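Local coordinates for protein possible glutathione S-transferase (Rhodopseudomonas palustris, PDB 3M8N) that probably acts as a glutathione transferase, joining glutathione to electrophilic substrates, at residues L73-P84 with A155-A164; E105-C116 with Y168-F177. All coordinates share one frame; numbering follows the deposited sequence.

Overall arrangement
The chain has the two-domain glutathione S-transferase layout, a thioredoxin-like domain followed by an all-helical one. Interaction 1 joins the two. It sets the end of helix 69-77 and the linker after it against the start of helix 160-169. Interaction 2 lies within the helical domain, where the end of helix 160-169 and the chain after it pack on helix 87-117. The contact centres are about 23 Å apart, on opposite sides of the chain's centre. Helix 160-169 serves both, through its first turn in one and its last in the other. In this family the active site lies between the domains. Interaction 2 reaches the N-terminal domain through Tyr112 to Arg11 and Glu105 to Asn14.

Interaction 1: residues L73-P84 with A155-A164; sequences LWYLAVGTSLAP and AGQLTIADIA
Ile160 holds CG1 between its backbone N and carbonyl carbon (chi1 44°), and its extended tip runs to the next helix, where Ile160 CD1 lies 3.5 Å from Trp74 CA. Its other branch, CG2, meets Ala77 CB at 3.7 Å and also touches CB of Leu73. Leu82 turns CG beside its own backbone N (chi1 -60°). Its two methyl groups then divide the work. The side chain crosses that of Ile163 at about a right angle, with the two CD1 atoms 3.7 Å apart. It lies side by side with Leu158, CD2 to CD2 at 4.0 Å.

The backbone joins in through Leu82 O. Ile160 N donates to it in the carbonyl plane at 3.3 Å, and Thr159 CA adds a CH contact at 3.2 Å. Ile160 begins the helix, so this carbonyl serves one of the N-H groups that lack a partner in a preceding turn. The positive helix end may polarise it. Thr159 and Asp162 form a capping box around the same turn. Gln157 NE2 bonds to Leu158 O and weakly to Ser81 O, 3.0 Å away; a water donates to both carbonyls. Beyond them, Pro84 CB rests 3.6 Å from Ala155 CB.

The axes of segments 73-77 and 160-164 run 145° apart, roughly antiparallel. Met97 of helix 87-117 touches both Leu73 and Ile160, while Ala21 of helix 13-24 touches Leu73. At the dimer interface, Trp74 meets Trp74 of the second subunit edge-to-face. The contact thus ties helix 69-77 and the interdomain linker to helix 160-169, beside helices 13-24 and 87-117.

Interaction 2: residues E105-C116 with Y168-F177; sequences EPNIGSAYFWLC and YTHVADQCDF
Tyr168 lays one ring face over Gly109, whose CA sits 3.8 Å from the ring centroid and 12° off its normal. The ring is a knob in a hole made by Glu105, Ile108, Gly109 and Tyr112. Tyr112 CD2 lies at one edge, 4.2 Å from CE1 of Tyr168. Glu105 OE1 lies at the other, its carboxylate nearly perpendicular to the ring; this oxygen is hydrogen-bonded to Asn14 ND2. Replacing Tyr168 by alanine is likely to uncover Gly109 CA, open a gap beside Tyr112 and leave Asn14 N without its weak hydroxyl partner.

Tyr112 swings CG anti to its backbone N (chi1 172°), which brings CD1 within 3.6 Å of Val171 CG2; its hydroxyl bonds to Arg11 O. Ile108 makes an off-centre CH-pi contact with Phe177 through CG1, and its CD1 also lies over that face. Ala111 CB meets the ring edge, 3.9 Å from CE2. Leu115 CD1 touches Asp176, whose carboxylate is salt-bridged to Arg122. The sulfurs of Cys116 and Cys175 stand 4.8 Å apart and unbonded, though another structure of this protein joins them in a disulfide. This is core packing of the all-helical C-terminal domain of the glutathione S-transferase fold.

Interaction 1: residues L73-P84 with A155-A164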
loop_
_atom_site.group_PDB
_atom_site.type_symbol
_atom_site.label_atom_id
_atom_site.label_comp_id
_atom_site.label_asym_id
_atom_site.label_seq_id
_atom_site.Cartn_x
_atom_site.Cartn_y
_atom_site.Cartn_z
ATOM N N LEU A 73 5.146 -6.548 6.906
ATOM C CA LEU A 73 4.247 -7.645 7.142
ATOM C C LEU A 73 4.480 -8.706 6.126
ATOM O O LEU A 73 4.590 -9.832 6.503
ATOM C CB LEU A 73 2.742 -7.229 7.142
ATOM C CG LEU A 73 2.167 -6.374 8.310
ATOM C CD1 LEU A 73 0.669 -6.127 8.175
ATOM C CD2 LEU A 73 2.436 -6.992 9.582
ATOM N N TRP A 74 4.539 -8.337 4.850
ATOM C CA TRP A 74 4.788 -9.292 3.796
ATOM C C TRP A 74 6.099 -10.080 3.996
ATOM O O TRP A 74 6.117 -11.296 3.832
ATOM C CB TRP A 74 4.772 -8.596 2.440
ATOM C CG TRP A 74 4.973 -9.566 1.319
ATOM C CD1 TRP A 74 3.999 -10.197 0.592
ATOM C CD2 TRP A 74 6.223 -10.031 0.794
ATOM N NE1 TRP A 74 4.553 -11.003 -0.340
ATOM C CE2 TRP A 74 5.921 -10.925 -0.255
ATOM C CE3 TRP A 74 7.586 -9.733 1.072
ATOM C CZ2 TRP A 74 6.964 -11.599 -1.026
ATOM C CZ3 TRP A 74 8.620 -10.387 0.321
ATOM C CH2 TRP A 74 8.286 -11.326 -0.713
ATOM N N TYR A 75 7.156 -9.360 4.332
ATOM C CA TYR A 75 8.432 -9.913 4.550
ATOM C C TYR A 75 8.407 -10.978 5.649
ATOM O O TYR A 75 9.027 -12.009 5.552
ATOM C CB TYR A 75 9.439 -8.819 4.899
ATOM C CG TYR A 75 10.843 -9.389 5.123
ATOM C CD1 TYR A 75 11.616 -9.892 4.056
ATOM C CD2 TYR A 75 11.373 -9.503 6.383
ATOM C CE1 TYR A 75 12.891 -10.425 4.251
ATOM C CE2 TYR A 75 12.637 -10.080 6.569
ATOM C CZ TYR A 75 13.384 -10.501 5.493
ATOM O OH TYR A 75 14.602 -11.048 5.664
ATOM N N LEU A 76 7.721 -10.681 6.725
ATOM C CA LEU A 76 7.713 -11.543 7.873
ATOM C C LEU A 76 6.887 -12.805 7.597
ATOM O O LEU A 76 7.148 -13.836 8.179
ATOM C CB LEU A 76 7.196 -10.799 9.101
ATOM C CG LEU A 76 7.966 -9.652 9.667
ATOM C CD1 LEU A 76 7.037 -8.895 10.634
ATOM C CD2 LEU A 76 9.206 -10.180 10.385
ATOM N N ALA A 77 5.947 -12.731 6.675
ATOM C CA ALA A 77 4.978 -13.758 6.465
ATOM C C ALA A 77 5.265 -14.740 5.404
ATOM O O ALA A 77 4.568 -15.692 5.321
ATOM C CB ALA A 77 3.619 -13.150 6.187
ATOM N N VAL A 78 6.270 -14.510 4.566
ATOM C CA VAL A 78 6.577 -15.411 3.493
ATOM C C VAL A 78 6.884 -16.741 4.172
ATOM O O VAL A 78 7.571 -16.787 5.174
ATOM C CB VAL A 78 7.838 -14.892 2.736
ATOM C CG1 VAL A 78 8.414 -15.944 1.821
ATOM C CG2 VAL A 78 7.556 -13.640 1.997
ATOM N N GLY A 79 6.366 -17.817 3.624
ATOM C CA GLY A 79 6.646 -19.099 4.157
ATOM C C GLY A 79 6.010 -19.460 5.489
ATOM O O GLY A 79 6.478 -20.384 6.162
ATOM N N THR A 80 4.997 -18.693 5.891
ATOM C CA THR A 80 4.356 -18.852 7.188
ATOM C C THR A 80 2.924 -19.124 6.942
ATOM O O THR A 80 2.476 -19.094 5.818
ATOM C CB THR A 80 4.436 -17.673 8.127
ATOM O OG1 THR A 80 3.561 -16.651 7.677
ATOM C CG2 THR A 80 5.842 -17.153 8.304
ATOM N N SER A 81 2.218 -19.472 8.001
ATOM C CA SER A 81 0.788 -19.735 7.905
ATOM C C SER A 81 -0.037 -18.470 7.620
ATOM O O SER A 81 -1.134 -18.601 7.161
ATOM C CB SER A 81 0.277 -20.396 9.167
ATOM O OG SER A 81 0.680 -19.642 10.283
ATOM N N LEU A 82 0.516 -17.268 7.834
ATOM C CA LEU A 82 -0.113 -16.018 7.380
ATOM C C LEU A 82 -0.018 -15.650 5.925
ATOM O O LEU A 82 -0.585 -14.613 5.524
ATOM C CB LEU A 82 0.429 -14.864 8.155
ATOM C CG LEU A 82 0.207 -14.915 9.645
ATOM C CD1 LEU A 82 0.913 -13.683 10.238
ATOM C CD2 LEU A 82 -1.286 -14.880 9.935
ATOM N N ALA A 83 0.735 -16.436 5.137
ATOM C CA ALA A 83 0.830 -16.298 3.697
ATOM C C ALA A 83 -0.017 -17.345 2.964
ATOM O O ALA A 83 0.111 -18.494 3.247
ATOM C CB ALA A 83 2.342 -16.340 3.240
ATOM N N PRO A 84 -0.914 -16.964 2.036
ATOM C CA PRO A 84 -1.673 -18.019 1.332
ATOM C C PRO A 84 -0.861 -18.763 0.289
ATOM O O PRO A 84 0.296 -18.455 0.134
ATOM C CB PRO A 84 -2.807 -17.248 0.657
ATOM C CG PRO A 84 -2.363 -15.918 0.593
ATOM C CD PRO A 84 -1.431 -15.633 1.708
ATOM N N ALA A 155 -8.292 -15.456 0.704
ATOM C CA ALA A 155 -7.914 -16.875 0.767
ATOM C C ALA A 155 -8.678 -17.735 1.810
ATOM O O ALA A 155 -8.234 -18.832 2.195
ATOM C CB ALA A 155 -6.405 -16.990 1.038
ATOM N N GLY A 156 -9.784 -17.198 2.308
ATOM C CA GLY A 156 -10.567 -17.855 3.326
ATOM C C GLY A 156 -9.907 -18.122 4.639
ATOM O O GLY A 156 -10.369 -18.974 5.368
ATOM N N GLN A 157 -8.872 -17.399 5.000
ATOM C CA GLN A 157 -8.136 -17.732 6.205
ATOM C C GLN A 157 -7.514 -16.475 6.637
ATOM O O GLN A 157 -7.536 -15.510 5.870
ATOM C CB GLN A 157 -7.029 -18.743 5.920
ATOM C CG GLN A 157 -5.998 -18.221 4.882
ATOM C CD GLN A 157 -4.660 -18.947 4.889
ATOM O OE1 GLN A 157 -4.590 -20.069 4.430
ATOM N NE2 GLN A 157 -3.570 -18.271 5.371
ATOM N N LEU A 158 -7.022 -16.474 7.871
ATOM C CA LEU A 158 -6.255 -15.363 8.422
ATOM C C LEU A 158 -4.917 -15.193 7.650
ATOM O O LEU A 158 -4.137 -16.152 7.515
ATOM C CB LEU A 158 -5.988 -15.553 9.898
ATOM C CG LEU A 158 -5.328 -14.380 10.595
ATOM C CD1 LEU A 158 -6.318 -13.376 10.857
ATOM C CD2 LEU A 158 -4.817 -14.761 11.897
ATOM N N THR A 159 -4.689 -13.983 7.133
ATOM C CA THR A 159 -3.500 -13.645 6.383
ATOM C C THR A 159 -3.052 -12.280 6.921
ATOM O O THR A 159 -3.698 -11.714 7.826
ATOM C CB THR A 159 -3.689 -13.634 4.857
ATOM O OG1 THR A 159 -4.410 -12.502 4.444
ATOM C CG2 THR A 159 -4.415 -14.799 4.363
ATOM N N ILE A 160 -1.938 -11.775 6.402
ATOM C CA ILE A 160 -1.451 -10.444 6.754
ATOM C C ILE A 160 -2.376 -9.314 6.310
ATOM O O ILE A 160 -2.321 -8.247 6.860
ATOM C CB ILE A 160 0.046 -10.153 6.248
ATOM C CG1 ILE A 160 0.214 -10.632 4.826
ATOM C CG2 ILE A 160 1.030 -10.725 7.169
ATOM C CD1 ILE A 160 1.375 -9.960 4.108
ATOM N N ALA A 161 -3.221 -9.543 5.322
ATOM C CA ALA A 161 -4.255 -8.578 4.948
ATOM C C ALA A 161 -5.189 -8.239 6.079
ATOM O O ALA A 161 -5.550 -7.093 6.191
ATOM C CB ALA A 161 -5.072 -9.043 3.796
ATOM N N ASP A 162 -5.597 -9.246 6.895
ATOM C CA ASP A 162 -6.490 -9.060 8.066
ATOM C C ASP A 162 -5.786 -8.258 9.128
ATOM O O ASP A 162 -6.346 -7.329 9.682
ATOM C CB ASP A 162 -6.899 -10.407 8.632
ATOM C CG ASP A 162 -7.680 -11.213 7.668
ATOM O OD1 ASP A 162 -8.826 -10.891 7.384
ATOM O OD2 ASP A 162 -7.152 -12.181 7.148
ATOM N N ILE A 163 -4.542 -8.621 9.392
ATOM C CA ILE A 163 -3.691 -7.914 10.338
ATOM C C ILE A 163 -3.490 -6.486 9.903
ATOM O O ILE A 163 -3.508 -5.603 10.732
ATOM C CB ILE A 163 -2.309 -8.624 10.495
ATOM C CG1 ILE A 163 -2.511 -10.051 10.996
ATOM C CG2 ILE A 163 -1.349 -7.849 11.378
ATOM C CD1 ILE A 163 -1.342 -10.841 10.793
ATOM N N ALA A 164 -3.221 -6.246 8.624
ATOM C CA ALA A 164 -3.052 -4.877 8.161
ATOM C C ALA A 164 -4.302 -4.019 8.347
ATOM O O ALA A 164 -4.245 -2.941 8.885
ATOM C CB ALA A 164 -2.607 -4.865 6.725
HETATM O O HOH W 1 -3.766 -18.531 9.034
#

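Interaction 2: residues E105-C116 with Y168-F177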
loop_
_atom_site.group_PDB
_atom_site.type_symbol
_atom_site.label_atom_id
_atom_site.label_comp_id
_atom_site.label_asym_id
_atom_site.label_seq_id
_atom_site.Cartn_x
_atom_site.Cartn_y
_atom_site.Cartn_z
ATOM N N GLU A 105 -5.492 4.161 6.112
ATOM C CA GLU A 105 -4.437 4.978 6.628
ATOM C C GLU A 105 -4.739 6.456 6.497
ATOM O O GLU A 105 -4.744 7.131 7.487
ATOM C CB GLU A 105 -3.139 4.655 5.899
ATOM C CG GLU A 105 -2.000 5.734 6.022
ATOM C CD GLU A 105 -0.920 5.326 7.021
ATOM O OE1 GLU A 105 -0.687 4.120 7.138
ATOM O OE2 GLU A 105 -0.301 6.189 7.676
ATOM N N PRO A 106 -5.019 6.950 5.278
ATOM C CA PRO A 106 -5.230 8.382 5.111
ATOM C C PRO A 106 -6.492 8.990 5.763
ATOM O O PRO A 106 -6.600 10.201 5.856
ATOM C CB PRO A 106 -5.327 8.537 3.600
ATOM C CG PRO A 106 -4.800 7.270 3.071
ATOM C CD PRO A 106 -5.226 6.268 4.000
ATOM N N ASN A 107 -7.407 8.166 6.212
ATOM C CA ASN A 107 -8.648 8.641 6.708
ATOM C C ASN A 107 -8.873 8.199 8.116
ATOM O O ASN A 107 -8.957 9.023 9.027
ATOM C CB ASN A 107 -9.745 8.119 5.804
ATOM C CG ASN A 107 -9.648 8.673 4.415
ATOM O OD1 ASN A 107 -9.559 7.929 3.449
ATOM N ND2 ASN A 107 -9.661 9.974 4.304
ATOM N N ILE A 108 -8.945 6.892 8.322
ATOM C CA ILE A 108 -9.099 6.414 9.692
ATOM C C ILE A 108 -7.837 6.586 10.457
ATOM O O ILE A 108 -7.857 6.901 11.641
ATOM C CB ILE A 108 -9.575 4.952 9.780
ATOM C CG1 ILE A 108 -10.906 4.777 9.029
ATOM C CG2 ILE A 108 -9.602 4.485 11.241
ATOM C CD1 ILE A 108 -11.679 3.548 9.404
ATOM N N GLY A 109 -6.720 6.410 9.779
ATOM C CA GLY A 109 -5.429 6.640 10.429
ATOM C C GLY A 109 -5.125 8.073 10.821
ATOM O O GLY A 109 -4.582 8.314 11.902
ATOM N N SER A 110 -5.430 9.024 9.929
ATOM C CA SER A 110 -5.294 10.443 10.268
ATOM C C SER A 110 -6.244 10.853 11.388
ATOM O O SER A 110 -5.855 11.545 12.293
ATOM C CB SER A 110 -5.486 11.365 9.061
ATOM O OG SER A 110 -5.013 10.898 7.800
ATOM N N ALA A 111 -7.496 10.406 11.303
ATOM C CA ALA A 111 -8.487 10.557 12.379
ATOM C C ALA A 111 -7.922 10.092 13.717
ATOM O O ALA A 111 -7.886 10.845 14.679
ATOM C CB ALA A 111 -9.822 9.788 12.015
ATOM N N TYR A 112 -7.415 8.857 13.750
ATOM C CA TYR A 112 -6.745 8.317 14.934
ATOM C C TYR A 112 -5.578 9.176 15.400
ATOM O O TYR A 112 -5.375 9.438 16.592
ATOM C CB TYR A 112 -6.263 6.865 14.681
ATOM C CG TYR A 112 -5.405 6.329 15.809
ATOM C CD1 TYR A 112 -5.982 5.893 16.998
ATOM C CD2 TYR A 112 -4.015 6.305 15.695
ATOM C CE1 TYR A 112 -5.216 5.435 18.034
ATOM C CE2 TYR A 112 -3.226 5.850 16.727
ATOM C CZ TYR A 112 -3.840 5.424 17.896
ATOM O OH TYR A 112 -3.071 4.991 18.926
ATOM N N PHE A 113 -4.753 9.583 14.454
ATOM C CA PHE A 113 -3.541 10.261 14.847
ATOM C C PHE A 113 -3.906 11.581 15.490
ATOM O O PHE A 113 -3.422 11.906 16.578
ATOM C CB PHE A 113 -2.619 10.486 13.637
ATOM C CG PHE A 113 -1.352 11.184 13.989
ATOM C CD1 PHE A 113 -0.301 10.481 14.574
ATOM C CD2 PHE A 113 -1.212 12.548 13.776
ATOM C CE1 PHE A 113 0.885 11.135 14.933
ATOM C CE2 PHE A 113 -0.041 13.214 14.120
ATOM C CZ PHE A 113 1.011 12.517 14.688
ATOM N N TRP A 114 -4.752 12.327 14.782
ATOM C CA TRP A 114 -5.083 13.720 15.146
ATOM C C TRP A 114 -6.068 13.801 16.291
ATOM O O TRP A 114 -5.848 14.552 17.226
ATOM C CB TRP A 114 -5.554 14.530 13.911
ATOM C CG TRP A 114 -4.422 14.773 12.992
ATOM C CD1 TRP A 114 -4.154 14.128 11.817
ATOM C CD2 TRP A 114 -3.359 15.695 13.196
ATOM N NE1 TRP A 114 -2.981 14.595 11.284
ATOM C CE2 TRP A 114 -2.480 15.565 12.111
ATOM C CE3 TRP A 114 -3.071 16.626 14.196
ATOM C CZ2 TRP A 114 -1.343 16.330 11.988
ATOM C CZ3 TRP A 114 -1.945 17.392 14.074
ATOM C CH2 TRP A 114 -1.090 17.246 12.971
ATOM N N LEU A 115 -7.104 12.964 16.236
ATOM C CA LEU A 115 -8.139 12.993 17.258
ATOM C C LEU A 115 -7.795 12.226 18.520
ATOM O O LEU A 115 -8.306 12.521 19.573
ATOM C CB LEU A 115 -9.487 12.537 16.708
ATOM C CG LEU A 115 -9.966 13.234 15.455
ATOM C CD1 LEU A 115 -11.370 12.745 15.087
ATOM C CD2 LEU A 115 -9.875 14.797 15.545
ATOM N N CYS A 116 -6.934 11.236 18.428
ATOM C CA CYS A 116 -6.646 10.412 19.599
ATOM C C CYS A 116 -5.225 10.572 20.071
ATOM O O CYS A 116 -4.974 10.444 21.256
ATOM C CB CYS A 116 -6.986 8.895 19.434
ATOM S SG CYS A 116 -8.672 8.350 18.811
ATOM N N TYR A 168 -5.854 0.001 12.008
ATOM C CA TYR A 168 -6.700 1.159 12.196
ATOM C C TYR A 168 -8.161 0.772 12.400
ATOM O O TYR A 168 -8.812 1.363 13.204
ATOM C CB TYR A 168 -6.511 2.203 11.069
ATOM C CG TYR A 168 -5.159 2.779 11.110
ATOM C CD1 TYR A 168 -4.713 3.428 12.245
ATOM C CD2 TYR A 168 -4.288 2.608 10.068
ATOM C CE1 TYR A 168 -3.422 3.933 12.334
ATOM C CE2 TYR A 168 -2.961 3.116 10.142
ATOM C CZ TYR A 168 -2.543 3.786 11.279
ATOM O OH TYR A 168 -1.262 4.288 11.393
ATOM N N THR A 169 -8.677 -0.226 11.683
ATOM C CA THR A 169 -10.076 -0.598 11.856
ATOM C C THR A 169 -10.427 -0.742 13.334
ATOM O O THR A 169 -11.509 -0.343 13.768
ATOM C CB THR A 169 -10.484 -1.846 11.075
ATOM O OG1 THR A 169 -10.119 -1.706 9.692
ATOM C CG2 THR A 169 -11.997 -2.034 11.109
ATOM N N HIS A 170 -9.511 -1.211 14.140
ATOM C CA HIS A 170 -9.890 -1.563 15.462
ATOM C C HIS A 170 -9.956 -0.371 16.372
ATOM O O HIS A 170 -10.535 -0.456 17.459
ATOM C CB HIS A 170 -8.963 -2.625 16.046
ATOM C CG HIS A 170 -7.772 -2.078 16.756
ATOM N ND1 HIS A 170 -6.685 -1.555 16.098
ATOM C CD2 HIS A 170 -7.483 -1.998 18.071
ATOM C CE1 HIS A 170 -5.790 -1.149 16.973
ATOM N NE2 HIS A 170 -6.243 -1.417 18.180
ATOM N N VAL A 171 -9.369 0.732 15.969
ATOM C CA VAL A 171 -9.493 1.926 16.787
ATOM C C VAL A 171 -10.511 2.933 16.241
ATOM O O VAL A 171 -10.660 3.982 16.810
ATOM C CB VAL A 171 -8.158 2.674 16.967
ATOM C CG1 VAL A 171 -7.231 1.952 17.847
ATOM C CG2 VAL A 171 -7.495 2.961 15.631
ATOM N N ALA A 172 -11.207 2.620 15.159
ATOM C CA ALA A 172 -12.085 3.574 14.505
ATOM C C ALA A 172 -13.169 4.142 15.425
ATOM O O ALA A 172 -13.249 5.335 15.558
ATOM C CB ALA A 172 -12.689 2.996 13.293
ATOM N N ASP A 173 -13.970 3.298 16.070
ATOM C CA ASP A 173 -14.972 3.739 17.065
ATOM C C ASP A 173 -14.407 4.607 18.212
ATOM O O ASP A 173 -15.162 5.260 18.911
ATOM C CB ASP A 173 -15.820 2.546 17.614
ATOM C CG ASP A 173 -15.023 1.600 18.578
ATOM O OD1 ASP A 173 -14.963 0.378 18.325
ATOM O OD2 ASP A 173 -14.454 2.040 19.601
ATOM N N GLN A 174 -13.094 4.626 18.405
ATOM C CA GLN A 174 -12.511 5.501 19.395
ATOM C C GLN A 174 -12.205 6.831 18.768
ATOM O O GLN A 174 -11.834 7.762 19.454
ATOM C CB GLN A 174 -11.244 4.921 20.026
ATOM C CG GLN A 174 -11.517 3.844 21.024
ATOM C CD GLN A 174 -10.379 2.863 21.112
ATOM O OE1 GLN A 174 -9.234 3.272 21.328
ATOM N NE2 GLN A 174 -10.667 1.553 20.913
ATOM N N CYS A 175 -12.377 6.963 17.473
ATOM C CA CYS A 175 -11.936 8.182 16.867
ATOM C C CYS A 175 -12.997 8.811 15.982
ATOM O O CYS A 175 -12.676 9.367 14.950
ATOM C CB CYS A 175 -10.564 7.973 16.166
ATOM S SG CYS A 175 -10.495 6.997 14.575
ATOM N N ASP A 176 -14.260 8.691 16.401
ATOM C CA ASP A 176 -15.390 9.417 15.835
ATOM C C ASP A 176 -16.120 8.641 14.786
ATOM O O ASP A 176 -16.951 9.198 14.087
ATOM C CB ASP A 176 -14.962 10.734 15.192
ATOM C CG ASP A 176 -14.812 11.887 16.189
ATOM O OD1 ASP A 176 -14.701 11.693 17.418
ATOM O OD2 ASP A 176 -14.801 13.039 15.700
ATOM N N PHE A 177 -15.786 7.367 14.632
ATOM C CA PHE A 177 -16.554 6.519 13.758
ATOM C C PHE A 177 -17.511 5.707 14.638
ATOM O O PHE A 177 -17.219 5.365 15.764
ATOM C CB PHE A 177 -15.640 5.602 12.945
ATOM C CG PHE A 177 -14.837 6.293 11.902
ATOM C CD1 PHE A 177 -15.264 6.344 10.603
ATOM C CD2 PHE A 177 -13.641 6.855 12.204
ATOM C CE1 PHE A 177 -14.529 6.996 9.651
ATOM C CE2 PHE A 177 -12.887 7.511 11.236
ATOM C CZ PHE A 177 -13.331 7.570 9.983
#